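PDB 3GGD: SAM-dependent methyltransferase from Anabaena variabilis ATCC 29413, which probably transfers a methyl group from S-adenosyl-L-methionine to an acceptor, and binds the by-product S-adenosyl-L-homocysteine. Local coordinates for residues K72-S75 and Q76-R80; M130-G133 and F134-I137; E20-W23 and N24-L27; V45-P48 and R49-L52. All blocks are in the same frame, centred on the assembly; numbering follows the deposited sequence. Where two conformers were deposited one is given.

Contact 1: residues K72-S75 and Q76-R80. With SO4 (sulfate ion), chain H.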
loop_
_atom_site.group_PDB
_atom_site.type_symbol
_atom_site.label_atom_id
_atom_site.label_comp_id
_atom_site.label_asym_id
_atom_site.label_seq_id
_atom_site.Cartn_x
_atom_site.Cartn_y
_atom_site.Cartn_z
ATOM N N LYS A 72 -5.462 -12.403 -1.465
ATOM C CA LYS A 72 -5.939 -13.779 -1.329
ATOM C C LYS A 72 -6.561 -14.060 0.062
ATOM O O LYS A 72 -7.621 -14.684 0.174
ATOM C CB LYS A 72 -4.770 -14.705 -1.596
ATOM C CG LYS A 72 -5.035 -16.249 -1.498
ATOM C CD LYS A 72 -6.076 -16.722 -2.478
ATOM C CE LYS A 72 -6.071 -18.263 -2.581
ATOM N NZ LYS A 72 -7.297 -18.646 -3.309
ATOM N N PHE A 73 -5.885 -13.620 1.122
ATOM C CA PHE A 73 -6.423 -13.770 2.450
ATOM C C PHE A 73 -7.756 -12.995 2.603
ATOM O O PHE A 73 -8.755 -13.518 3.096
ATOM C CB PHE A 73 -5.356 -13.371 3.488
ATOM C CG PHE A 73 -5.868 -13.279 4.898
ATOM C CD1 PHE A 73 -6.564 -12.136 5.330
ATOM C CD2 PHE A 73 -5.671 -14.310 5.791
ATOM C CE1 PHE A 73 -7.033 -12.040 6.629
ATOM C CE2 PHE A 73 -6.140 -14.204 7.099
ATOM C CZ PHE A 73 -6.815 -13.075 7.504
ATOM N N LEU A 74 -7.773 -11.741 2.186
ATOM C CA LEU A 74 -8.994 -10.958 2.268
ATOM C C LEU A 74 -10.165 -11.695 1.603
ATOM O O LEU A 74 -11.288 -11.684 2.098
ATOM C CB LEU A 74 -8.791 -9.579 1.604
ATOM C CG LEU A 74 -7.883 -8.626 2.385
ATOM C CD1 LEU A 74 -7.612 -7.346 1.563
ATOM C CD2 LEU A 74 -8.473 -8.282 3.803
ATOM N N SER A 75 -9.884 -12.379 0.492
ATOM C CA SER A 75 -10.944 -13.026 -0.279
ATOM C C SER A 75 -11.514 -14.202 0.475
ATOM O O SER A 75 -12.603 -14.653 0.176
ATOM C CB SER A 75 -10.430 -13.482 -1.649
ATOM O OG SER A 75 -9.707 -14.700 -1.569
ATOM N N GLN A 76 -10.769 -14.739 1.431
ATOM C CA GLN A 76 -11.269 -15.878 2.242
ATOM C C GLN A 76 -12.279 -15.375 3.296
ATOM O O GLN A 76 -13.114 -16.104 3.766
ATOM C CB GLN A 76 -10.079 -16.653 2.834
ATOM C CG GLN A 76 -9.323 -17.415 1.711
ATOM C CD GLN A 76 -7.805 -17.666 1.957
ATOM O OE1 GLN A 76 -7.139 -16.929 2.710
ATOM N NE2 GLN A 76 -7.248 -18.705 1.282
ATOM N N PHE A 77 -12.249 -14.079 3.586
ATOM C CA PHE A 77 -13.107 -13.496 4.623
ATOM C C PHE A 77 -14.232 -12.614 4.071
ATOM O O PHE A 77 -15.237 -12.463 4.710
ATOM C CB PHE A 77 -12.242 -12.648 5.609
ATOM C CG PHE A 77 -11.418 -13.490 6.553
ATOM C CD1 PHE A 77 -10.221 -14.053 6.134
ATOM C CD2 PHE A 77 -11.875 -13.763 7.845
ATOM C CE1 PHE A 77 -9.477 -14.860 6.991
ATOM C CE2 PHE A 77 -11.153 -14.562 8.687
ATOM C CZ PHE A 77 -9.956 -15.123 8.275
ATOM N N PHE A 78 -14.036 -11.983 2.919
ATOM C CA PHE A 78 -15.046 -11.081 2.349
ATOM C C PHE A 78 -15.655 -11.689 1.099
ATOM O O PHE A 78 -14.945 -12.328 0.323
ATOM C CB PHE A 78 -14.427 -9.738 1.990
ATOM C CG PHE A 78 -14.080 -8.907 3.168
ATOM C CD1 PHE A 78 -12.866 -9.083 3.830
ATOM C CD2 PHE A 78 -14.960 -7.961 3.637
ATOM C CE1 PHE A 78 -12.529 -8.329 4.929
ATOM C CE2 PHE A 78 -14.636 -7.171 4.760
ATOM C CZ PHE A 78 -13.411 -7.374 5.412
ATOM N N PRO A 79 -16.957 -11.451 0.874
ATOM C CA PRO A 79 -17.619 -12.076 -0.267
ATOM C C PRO A 79 -17.090 -11.630 -1.638
ATOM O O PRO A 79 -17.036 -12.439 -2.558
ATOM C CB PRO A 79 -19.112 -11.702 -0.090
ATOM C CG PRO A 79 -19.175 -10.615 0.833
ATOM C CD PRO A 79 -17.883 -10.617 1.661
ATOM N N ARG A 80 -16.680 -10.374 -1.754
ATOM C CA ARG A 80 -16.236 -9.853 -3.039
ATOM C C ARG A 80 -15.039 -8.931 -2.878
ATOM O O ARG A 80 -15.117 -7.899 -2.202
ATOM C CB ARG A 80 -17.386 -9.117 -3.733
ATOM C CG ARG A 80 -17.012 -8.526 -5.089
ATOM C CD ARG A 80 -18.126 -7.641 -5.631
ATOM N NE ARG A 80 -17.775 -7.104 -6.945
ATOM C CZ ARG A 80 -18.502 -6.214 -7.613
ATOM N NH1 ARG A 80 -19.618 -5.723 -7.106
ATOM N NH2 ARG A 80 -18.094 -5.820 -8.808
HETATM S S SO4 H . -14.547 -5.009 -11.705
HETATM O O1 SO4 H . -15.550 -5.723 -10.903
HETATM O O2 SO4 H . -13.186 -5.500 -11.501
HETATM O O3 SO4 H . -14.631 -3.599 -11.357
HETATM O O4 SO4 H . -14.846 -5.176 -13.128
#
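The F73 side chain leaves its helix with CG anti to the backbone N (chi1 171°), whereas F77, one turn on, sets CG anti to its carbonyl carbon (chi1 -74°), and these two choices swing the rings into each other. F77 CE1 stands over one face of the F73 ring, off its centre and only 3.2 Å from F73 CZ. With the planes 31° apart, the pair is a tilted overlap, neither a parallel stack nor a T-shape. Q76 also reaches back toward F73, its chain extended beyond CG, bringing OE1 to 3.2 Å from F73 CA, while its backbone N bonds to F73 O at 2.9 Å. The setting is the last turn of helix 69-77, the connecting helix of a beta-alpha-beta unit in the Rossmann-like methyltransferase core. Here the helix unwinds round one acceptor: L74 O takes F77 N at 3.0 Å from above the carbonyl plane and F78 N at 2.9 Å almost straight ahead of the C=O bond. The same oxygen lies at the edge of the F78 ring, whose side chain, like that of L74, rests on L60 of strand 60-63. An alanine in place of F73 would remove the face under F77 CE1 and is likely to open a gap toward V43 and V44 of helix 43-50. Within the preceding turn S75 OG bonds back to K72 O at 2.7 Å, and K72 NZ is held by T99 O.

Contact 2: residues M130-G133 and F134-I137. With SAH (S-adenosyl-L-homocysteine), chain E; EDO (1,2-ethanediol), chain L.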
loop_
_atom_site.group_PDB
_atom_site.type_symbol
_atom_site.label_atom_id
_atom_site.label_comp_id
_atom_site.label_asym_id
_atom_site.label_seq_id
_atom_site.Cartn_x
_atom_site.Cartn_y
_atom_site.Cartn_z
HETATM N N MSE A 130 -5.712 -0.728 2.174
HETATM C CA MSE A 130 -4.512 -0.275 1.508
HETATM C C MSE A 130 -3.285 -0.434 2.401
HETATM O O MSE A 130 -3.158 0.200 3.460
HETATM C CB MSE A 130 -4.653 1.182 1.068
HETATM C CG MSE A 130 -3.481 1.656 0.221
HETATM SE SE MSE A 130 -3.812 3.509 -0.487
HETATM C CE MSE A 130 -3.591 4.376 1.101
ATOM N N ARG A 131 -2.360 -1.268 1.946
ATOM C CA ARG A 131 -1.133 -1.551 2.686
ATOM C C ARG A 131 0.060 -0.948 1.918
ATOM O O ARG A 131 0.482 -1.443 0.854
ATOM C CB ARG A 131 -0.976 -3.063 2.867
ATOM C CG ARG A 131 0.247 -3.434 3.710
ATOM C CD ARG A 131 0.300 -4.959 3.978
ATOM N NE ARG A 131 1.421 -5.316 4.850
ATOM C CZ ARG A 131 2.604 -5.716 4.411
ATOM N NH1 ARG A 131 2.823 -5.820 3.114
ATOM N NH2 ARG A 131 3.558 -6.041 5.278
ATOM N N THR A 132 0.592 0.117 2.489
ATOM C CA THR A 132 1.686 0.885 1.942
ATOM C C THR A 132 1.434 1.349 0.522
ATOM O O THR A 132 2.221 1.110 -0.387
ATOM C CB THR A 132 3.042 0.197 2.134
ATOM O OG1 THR A 132 2.997 -1.181 1.710
ATOM C CG2 THR A 132 3.462 0.291 3.653
ATOM N N GLY A 133 0.316 2.034 0.332
ATOM C CA GLY A 133 0.007 2.595 -0.976
ATOM C C GLY A 133 0.258 4.079 -1.082
ATOM O O GLY A 133 0.178 4.627 -2.173
ATOM N N PHE A 134 0.633 4.746 0.017
ATOM C CA PHE A 134 0.715 6.214 0.009
ATOM C C PHE A 134 2.109 6.806 0.286
ATOM O O PHE A 134 2.490 7.831 -0.303
ATOM C CB PHE A 134 -0.253 6.746 1.075
ATOM C CG PHE A 134 -1.208 7.845 0.587
ATOM C CD1 PHE A 134 -0.756 8.941 -0.091
ATOM C CD2 PHE A 134 -2.549 7.790 0.909
ATOM C CE1 PHE A 134 -1.627 9.948 -0.494
ATOM C CE2 PHE A 134 -3.444 8.797 0.498
ATOM C CZ PHE A 134 -2.963 9.872 -0.208
ATOM N N HIS A 135 2.861 6.183 1.198
ATOM C CA HIS A 135 4.081 6.807 1.731
ATOM C C HIS A 135 5.129 7.035 0.637
ATOM O O HIS A 135 5.864 8.021 0.681
ATOM C CB HIS A 135 4.663 5.964 2.853
ATOM C CG HIS A 135 5.330 4.717 2.360
ATOM N ND1 HIS A 135 6.665 4.671 2.028
ATOM C CD2 HIS A 135 4.836 3.487 2.091
ATOM C CE1 HIS A 135 6.971 3.463 1.585
ATOM N NE2 HIS A 135 5.876 2.729 1.598
ATOM N N HIS A 136 5.166 6.163 -0.372
ATOM C CA HIS A 136 6.148 6.308 -1.455
ATOM C C HIS A 136 5.713 7.283 -2.552
ATOM O O HIS A 136 6.516 7.601 -3.450
ATOM C CB HIS A 136 6.434 4.941 -2.085
ATOM C CG HIS A 136 5.195 4.249 -2.529
ATOM N ND1 HIS A 136 4.539 4.574 -3.703
ATOM C CD2 HIS A 136 4.471 3.265 -1.943
ATOM C CE1 HIS A 136 3.464 3.814 -3.813
ATOM N NE2 HIS A 136 3.398 3.024 -2.755
ATOM N N ILE A 137 4.457 7.737 -2.520
ATOM C CA ILE A 137 3.978 8.674 -3.532
ATOM C C ILE A 137 4.639 10.039 -3.344
ATOM O O ILE A 137 4.648 10.596 -2.237
ATOM C CB ILE A 137 2.420 8.807 -3.523
ATOM C CG1 ILE A 137 1.750 7.445 -3.782
ATOM C CG2 ILE A 137 1.928 9.874 -4.550
ATOM C CD1 ILE A 137 1.790 6.916 -5.232
HETATM N N SAH E . -0.320 -3.498 -0.885
HETATM C CA SAH E . 0.701 -4.426 -1.439
HETATM C CB SAH E . 1.817 -3.715 -2.234
HETATM C CG SAH E . 2.636 -2.604 -1.552
HETATM S SD SAH E . 3.956 -1.957 -2.596
HETATM C C SAH E . 1.328 -5.286 -0.352
HETATM O O SAH E . 1.891 -6.369 -0.652
HETATM O OXT SAH E . 1.312 -4.917 0.822
HETATM C "C5'" SAH E . 3.164 -0.533 -3.290
HETATM C "C4'" SAH E . 2.200 -0.891 -4.459
HETATM O "O4'" SAH E . 1.568 0.314 -4.954
HETATM C "C3'" SAH E . 2.836 -1.534 -5.705
HETATM O "O3'" SAH E . 2.197 -2.742 -6.081
HETATM C "C2'" SAH E . 2.639 -0.502 -6.809
HETATM O "O2'" SAH E . 2.610 -1.014 -8.157
HETATM C "C1'" SAH E . 1.375 0.205 -6.358
HETATM N N9 SAH E . 1.186 1.529 -6.964
HETATM C C8 SAH E . 2.166 2.460 -7.122
HETATM N N7 SAH E . 1.657 3.571 -7.681
HETATM C C5 SAH E . 0.327 3.331 -7.892
HETATM C C6 SAH E . -0.762 4.082 -8.506
HETATM N N6 SAH E . -0.445 5.307 -8.985
HETATM N N1 SAH E . -1.985 3.540 -8.601
HETATM C C2 SAH E . -2.219 2.275 -8.125
HETATM N N3 SAH E . -1.249 1.547 -7.574
HETATM C C4 SAH E . 0.016 1.996 -7.456
HETATM C C1 EDO L . 2.292 -4.904 9.013
HETATM O O1 EDO L . 3.045 -5.857 8.243
HETATM C C2 EDO L . 0.755 -5.084 8.848
HETATM O O2 EDO L . 0.306 -5.196 7.462
#
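M130 and F134 meet where strand 127-131 of the Rossmann-like sheet gives way to the loop leading to helix 142-153, a strand end that in this fold lines the cofactor pocket. Apolar contacts come first. M130, present as selenomethionine, bends at its last torsion so that CE comes within 3.6 Å of F134 CD2, and the F134 ring continues into the side chains of L145 and L149. T132 and H135 lie side by side and point the same way, T132 CB sitting at the edge of the imidazole, 3.7 Å from H135 CD2. A CB on G133 would run into M130 CG, which suits this position to glycine.

The polar contacts within the loop are few. In the type I beta turn F134-I137, H136 sets its CG between backbone N and carbonyl carbon (chi1 54°), which brings the ring back toward T132, where NE2 gives a weak bond to T132 O at 3.3 Å, in the plane of the ring. T132 OG1 bonds to R131 O at 2.7 Å, from above that carbonyl's plane. E163 takes the backbone N-H groups of G133, F134 and H135 on its two carboxylate oxygens and so pins the bend. H135 ND1 is satisfied by G197 N.

Ligand contacts form the third group. R131 O receives the amino group of S-adenosyl-L-homocysteine, its N at 2.8 Å, while the extended side chain carries NH1 to the carboxylate OXT, 2.9 Å away. An ethanediol occupies the guanidinium's other edge. Beyond the sulfur, the ligand's C5' lies 3.6 Å from H136 NE2.

Contact 3: residues E20-W23 and N24-L27. With SAH (S-adenosyl-L-homocysteine), chain E.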
loop_
_atom_site.group_PDB
_atom_site.type_symbol
_atom_site.label_atom_id
_atom_site.label_comp_id
_atom_site.label_asym_id
_atom_site.label_seq_id
_atom_site.Cartn_x
_atom_site.Cartn_y
_atom_site.Cartn_z
ATOM N N GLU A 20 5.897 -0.282 -12.773
ATOM C CA GLU A 20 5.838 -1.355 -13.749
ATOM C C GLU A 20 7.250 -1.871 -14.058
ATOM O O GLU A 20 7.441 -3.088 -14.211
ATOM C CB GLU A 20 5.090 -0.929 -15.011
ATOM C CG GLU A 20 5.179 -1.931 -16.203
ATOM C CD GLU A 20 4.685 -3.347 -15.859
ATOM O OE1 GLU A 20 3.842 -3.509 -14.938
ATOM O OE2 GLU A 20 5.101 -4.291 -16.563
ATOM N N GLN A 21 8.245 -0.988 -14.107
ATOM C CA GLN A 21 9.622 -1.460 -14.343
ATOM C C GLN A 21 10.073 -2.385 -13.192
ATOM O O GLN A 21 10.613 -3.489 -13.419
ATOM C CB GLN A 21 10.581 -0.296 -14.535
ATOM C CG GLN A 21 11.934 -0.765 -15.123
ATOM C CD GLN A 21 13.033 0.323 -15.123
ATOM O OE1 GLN A 21 13.284 0.999 -14.088
ATOM N NE2 GLN A 21 13.686 0.487 -16.267
ATOM N N TYR A 22 9.754 -1.980 -11.957
ATOM C CA TYR A 22 10.088 -2.799 -10.805
ATOM C C TYR A 22 9.405 -4.170 -10.840
ATOM O O TYR A 22 10.049 -5.203 -10.651
ATOM C CB TYR A 22 9.678 -2.107 -9.510
ATOM C CG TYR A 22 9.758 -3.028 -8.315
ATOM C CD1 TYR A 22 11.003 -3.330 -7.709
ATOM C CD2 TYR A 22 8.615 -3.627 -7.805
ATOM C CE1 TYR A 22 11.097 -4.170 -6.626
ATOM C CE2 TYR A 22 8.702 -4.489 -6.698
ATOM C CZ TYR A 22 9.932 -4.755 -6.116
ATOM O OH TYR A 22 10.005 -5.595 -5.040
ATOM N N TRP A 23 8.096 -4.159 -11.080
ATOM C CA TRP A 23 7.319 -5.392 -11.061
ATOM C C TRP A 23 7.663 -6.271 -12.223
ATOM O O TRP A 23 7.738 -7.486 -12.078
ATOM C CB TRP A 23 5.827 -5.106 -11.009
ATOM C CG TRP A 23 5.304 -4.805 -9.638
ATOM C CD1 TRP A 23 4.699 -3.643 -9.219
ATOM C CD2 TRP A 23 5.293 -5.687 -8.499
ATOM N NE1 TRP A 23 4.312 -3.759 -7.919
ATOM C CE2 TRP A 23 4.674 -4.997 -7.445
ATOM C CE3 TRP A 23 5.743 -6.998 -8.280
ATOM C CZ2 TRP A 23 4.462 -5.574 -6.199
ATOM C CZ3 TRP A 23 5.566 -7.572 -7.017
ATOM C CH2 TRP A 23 4.926 -6.868 -5.997
ATOM N N ASN A 24 7.933 -5.685 -13.377
ATOM C CA ASN A 24 8.345 -6.527 -14.497
ATOM C C ASN A 24 9.716 -7.206 -14.226
ATOM O O ASN A 24 9.936 -8.378 -14.573
ATOM C CB ASN A 24 8.399 -5.766 -15.799
ATOM C CG ASN A 24 8.471 -6.711 -17.007
ATOM O OD1 ASN A 24 9.493 -6.797 -17.656
ATOM N ND2 ASN A 24 7.408 -7.461 -17.255
ATOM N N LYS A 25 10.630 -6.467 -13.612
ATOM C CA LYS A 25 11.912 -7.043 -13.231
ATOM C C LYS A 25 11.695 -8.169 -12.228
ATOM O O LYS A 25 12.325 -9.232 -12.322
ATOM C CB LYS A 25 12.836 -5.987 -12.631
ATOM C CG LYS A 25 14.087 -6.605 -12.060
ATOM C CD LYS A 25 14.813 -5.743 -11.135
ATOM C CE LYS A 25 14.125 -5.519 -9.830
ATOM N NZ LYS A 25 14.803 -4.256 -9.343
ATOM N N THR A 26 10.804 -7.933 -11.265
ATOM C CA THR A 26 10.441 -8.947 -10.272
ATOM C C THR A 26 9.828 -10.197 -10.903
ATOM O O THR A 26 10.246 -11.324 -10.586
ATOM C CB THR A 26 9.538 -8.314 -9.224
ATOM O OG1 THR A 26 10.242 -7.200 -8.664
ATOM C CG2 THR A 26 9.127 -9.315 -8.148
ATOM N N LEU A 27 8.868 -9.997 -11.818
ATOM C CA LEU A 27 8.222 -11.075 -12.573
ATOM C C LEU A 27 9.224 -11.882 -13.388
ATOM O O LEU A 27 9.268 -13.115 -13.298
ATOM C CB LEU A 27 7.165 -10.500 -13.532
ATOM C CG LEU A 27 6.474 -11.423 -14.580
ATOM C CD1 LEU A 27 5.727 -12.589 -13.920
ATOM C CD2 LEU A 27 5.528 -10.603 -15.453
HETATM N N SAH E . -0.320 -3.498 -0.885
HETATM C CA SAH E . 0.701 -4.426 -1.439
HETATM C CB SAH E . 1.817 -3.715 -2.234
HETATM C CG SAH E . 2.636 -2.604 -1.552
HETATM S SD SAH E . 3.956 -1.957 -2.596
HETATM C C SAH E . 1.328 -5.286 -0.352
HETATM O O SAH E . 1.891 -6.369 -0.652
HETATM O OXT SAH E . 1.312 -4.917 0.822
HETATM C "C5'" SAH E . 3.164 -0.533 -3.290
HETATM C "C4'" SAH E . 2.200 -0.891 -4.459
HETATM O "O4'" SAH E . 1.568 0.314 -4.954
HETATM C "C3'" SAH E . 2.836 -1.534 -5.705
HETATM O "O3'" SAH E . 2.197 -2.742 -6.081
HETATM C "C2'" SAH E . 2.639 -0.502 -6.809
HETATM O "O2'" SAH E . 2.610 -1.014 -8.157
HETATM C "C1'" SAH E . 1.375 0.205 -6.358
HETATM N N9 SAH E . 1.186 1.529 -6.964
HETATM C C8 SAH E . 2.166 2.460 -7.122
HETATM N N7 SAH E . 1.657 3.571 -7.681
HETATM C C5 SAH E . 0.327 3.331 -7.892
HETATM C C6 SAH E . -0.762 4.082 -8.506
HETATM N N6 SAH E . -0.445 5.307 -8.985
HETATM N N1 SAH E . -1.985 3.540 -8.601
HETATM C C2 SAH E . -2.219 2.275 -8.125
HETATM N N3 SAH E . -1.249 1.547 -7.574
HETATM C C4 SAH E . 0.016 1.996 -7.456
#
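T26 folds back on Y22 in the dense half of this helical turn. With OG1 anti to its own carbonyl carbon (chi1 -57°), the threonine hydroxyl reaches the carbonyl one turn earlier and bonds to Y22 O at 2.8 Å, approaching from above the carbonyl plane. The backbone N of T26 reaches the same Y22 O at 2.9 Å, so two donors grip one oxygen. That hydroxyl oxygen also sits over one face of the Y22 ring, 3.5 Å from Y22 CZ. The other branch of T26 lies alongside the indole, its CG2 4.1 Å from W23 CE3, while Y22 CE2 covers the centre of one indole face. Pressed in from there, W23 presents its nitrogen edge to the ligand: NE1 bonds to the ribose O3' of S-adenosyl-L-homocysteine at 3.0 Å, and more weakly to O2'.

The opposite impression comes from the polar residues. Beyond the backbone bond from N24 N to E20 O, the side chains of E20 and N24 only brush past each other, OE2 of E20 3.7 Å from CB of N24, with carboxylate and amide planes 43° apart; both find S89 OG instead. Q21 is exposed and K25 partly so; Q21 OE1 bonds to H192 ND1, and K25 NZ to H192 NE2 and L188 O.

Helix 15-29 thus lies against helix 88-97, where W23 touches A90 and I93, and brings W23 NE1 to the ribose hydroxyls, close to D85 at the end of strand 81-85.

Contact 4: residues V45-P48 and R49-L52. With SO4 (sulfate ion), chain J; EDO (1,2-ethanediol), chain L.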
loop_
_atom_site.group_PDB
_atom_site.type_symbol
_atom_site.label_atom_id
_atom_site.label_comp_id
_atom_site.label_asym_id
_atom_site.label_seq_id
_atom_site.Cartn_x
_atom_site.Cartn_y
_atom_site.Cartn_z
ATOM N N VAL A 45 -2.667 -9.261 11.040
ATOM C CA VAL A 45 -2.512 -8.216 12.078
ATOM C C VAL A 45 -3.463 -7.036 11.814
ATOM O O VAL A 45 -4.090 -6.498 12.729
ATOM C CB VAL A 45 -1.039 -7.720 12.135
ATOM C CG1 VAL A 45 -0.911 -6.432 13.000
ATOM C CG2 VAL A 45 -0.137 -8.861 12.647
ATOM N N ASP A 46 -3.633 -6.690 10.548
ATOM C CA ASP A 46 -4.527 -5.574 10.167
ATOM C C ASP A 46 -6.038 -5.825 10.386
ATOM O O ASP A 46 -6.759 -4.931 10.863
ATOM C CB ASP A 46 -4.343 -5.231 8.682
ATOM C CG ASP A 46 -2.889 -4.810 8.345
ATOM O OD1 ASP A 46 -2.285 -4.081 9.166
ATOM O OD2 ASP A 46 -2.403 -5.193 7.263
ATOM N N LEU A 47 -6.498 -7.034 10.040
ATOM C CA LEU A 47 -7.937 -7.302 9.936
ATOM C C LEU A 47 -8.732 -6.993 11.220
ATOM O O LEU A 47 -9.768 -6.376 11.126
ATOM C CB LEU A 47 -8.214 -8.724 9.406
ATOM C CG LEU A 47 -9.686 -9.110 9.124
ATOM C CD1 LEU A 47 -10.342 -8.082 8.191
ATOM C CD2 LEU A 47 -9.867 -10.563 8.585
ATOM N N PRO A 48 -8.240 -7.386 12.416
ATOM C CA PRO A 48 -9.002 -7.003 13.601
ATOM C C PRO A 48 -9.222 -5.482 13.775
ATOM O O PRO A 48 -10.186 -5.061 14.418
ATOM C CB PRO A 48 -8.189 -7.581 14.756
ATOM C CG PRO A 48 -7.308 -8.617 14.147
ATOM C CD PRO A 48 -7.038 -8.149 12.756
ATOM N N ARG A 49 -8.361 -4.669 13.193
ATOM C CA ARG A 49 -8.476 -3.203 13.354
ATOM C C ARG A 49 -9.629 -2.613 12.567
ATOM O O ARG A 49 -10.049 -1.509 12.851
ATOM C CB ARG A 49 -7.167 -2.527 12.923
ATOM C CG ARG A 49 -5.960 -2.901 13.793
ATOM C CD ARG A 49 -4.658 -2.525 13.141
ATOM N NE ARG A 49 -3.527 -2.831 14.020
ATOM C CZ ARG A 49 -2.252 -2.691 13.678
ATOM N NH1 ARG A 49 -1.905 -2.241 12.491
ATOM N NH2 ARG A 49 -1.297 -3.003 14.532
ATOM N N PHE A 50 -10.120 -3.323 11.550
ATOM C CA PHE A 50 -11.236 -2.816 10.741
ATOM C C PHE A 50 -12.431 -3.741 10.470
ATOM O O PHE A 50 -13.483 -3.265 10.020
ATOM C CB PHE A 50 -10.723 -2.283 9.424
ATOM C CG PHE A 50 -10.136 -3.311 8.490
ATOM C CD1 PHE A 50 -10.925 -3.923 7.518
ATOM C CD2 PHE A 50 -8.780 -3.555 8.479
ATOM C CE1 PHE A 50 -10.379 -4.822 6.618
ATOM C CE2 PHE A 50 -8.238 -4.448 7.582
ATOM C CZ PHE A 50 -9.032 -5.084 6.649
ATOM N N GLU A 51 -12.310 -5.036 10.752
ATOM C CA GLU A 51 -13.375 -5.940 10.395
ATOM C C GLU A 51 -14.721 -5.665 11.071
ATOM O O GLU A 51 -15.761 -6.031 10.529
ATOM C CB GLU A 51 -12.963 -7.411 10.645
ATOM C CG GLU A 51 -12.702 -7.762 12.087
ATOM C CD GLU A 51 -12.234 -9.196 12.248
ATOM O OE1 GLU A 51 -12.799 -10.061 11.576
ATOM O OE2 GLU A 51 -11.356 -9.482 13.068
ATOM N N LEU A 52 -14.720 -5.106 12.280
ATOM C CA LEU A 52 -15.984 -4.824 12.925
ATOM C C LEU A 52 -16.489 -3.461 12.466
ATOM O O LEU A 52 -17.590 -3.080 12.837
ATOM C CB LEU A 52 -15.841 -4.827 14.440
ATOM C CG LEU A 52 -15.237 -6.108 15.038
ATOM C CD1 LEU A 52 -15.218 -6.037 16.559
ATOM C CD2 LEU A 52 -16.057 -7.296 14.576
HETATM S S SO4 J . -3.376 -3.489 17.623
HETATM O O1 SO4 J . -4.424 -3.964 16.711
HETATM O O2 SO4 J . -2.049 -4.017 17.260
HETATM O O3 SO4 J . -3.712 -4.024 18.944
HETATM O O4 SO4 J . -3.359 -2.027 17.716
HETATM C C1 EDO L . 2.292 -4.904 9.013
HETATM O O1 EDO L . 3.045 -5.857 8.243
HETATM C C2 EDO L . 0.755 -5.084 8.848
HETATM O O2 EDO L . 0.306 -5.196 7.462
HETATM O O HOH W 1 -12.630 -3.737 13.747
#
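R49 and V45 run side by side in the same direction, one turn apart, with V45 CG1 over one face of the guanidinium, 3.8 Å from R49 NH2. The edge of that group is spent on a sulfate, probably from the crystallisation liquor: NE reaches its O1 at 3.1 Å, and NH2 its O2 at 3.0 Å along a straight bond of 179°. D46 OD1 is 3.8 Å from R49 NH1 and well out of the guanidinium plane, so this long salt bridge is an attraction of charges with no N-H aimed at the oxygen; Y160 OH bonds to both groups and joins them. A leucine in place of R49 would probably leave the sulfate without these donors, weaken the positive charge around D46 and lose the cation-pi contact with W239.

L47 meets F50 at about a right angle, CD1 touching F50 CZ at 3.6 Å, and crosses E51 similarly, CD1 lying 3.7 Å from E51 CB. F50 holds CG between its N and carbonyl carbon (chi1 66°), which lays the ring back so that L47 O stands over one face. That oxygen accepts a bond from F50 N. A second comes to L47 O from E51 N at 2.9 Å, almost in line with the C=O bond. With P48 kinking its last turn, helix 43-50 sets L47 against F73 and F77 of helix 69-77, and D46 OD2 accepts from the ethanediol that R131 NE also binds, next to the cofactor site of the Rossmann-like fold.

How the contacts relate
Read from the N terminus, the contacts come as 3, 4, 1 and 2, in series: each is a local turn within one continuous segment, so none closes a long loop and none nests in or crosses another. Contact 3 belongs to helix 15-29 and contact 4 to helix 43-50, on opposite sides of the chain's centre. Contact 1 ends helix 69-77, and contact 2 spans the end of strand 127-131 and the loop after it. Contacts 1 and 4 pack directly, F73 CE1 lying 3.7 Å from L47 CD2, which ties two helices together. Contacts 2 and 3 do not touch, yet share S-adenosyl-L-homocysteine; contacts 2 and 4 share an ethanediol and touch where R131 CD lies 4.3 Å from D46 OD2.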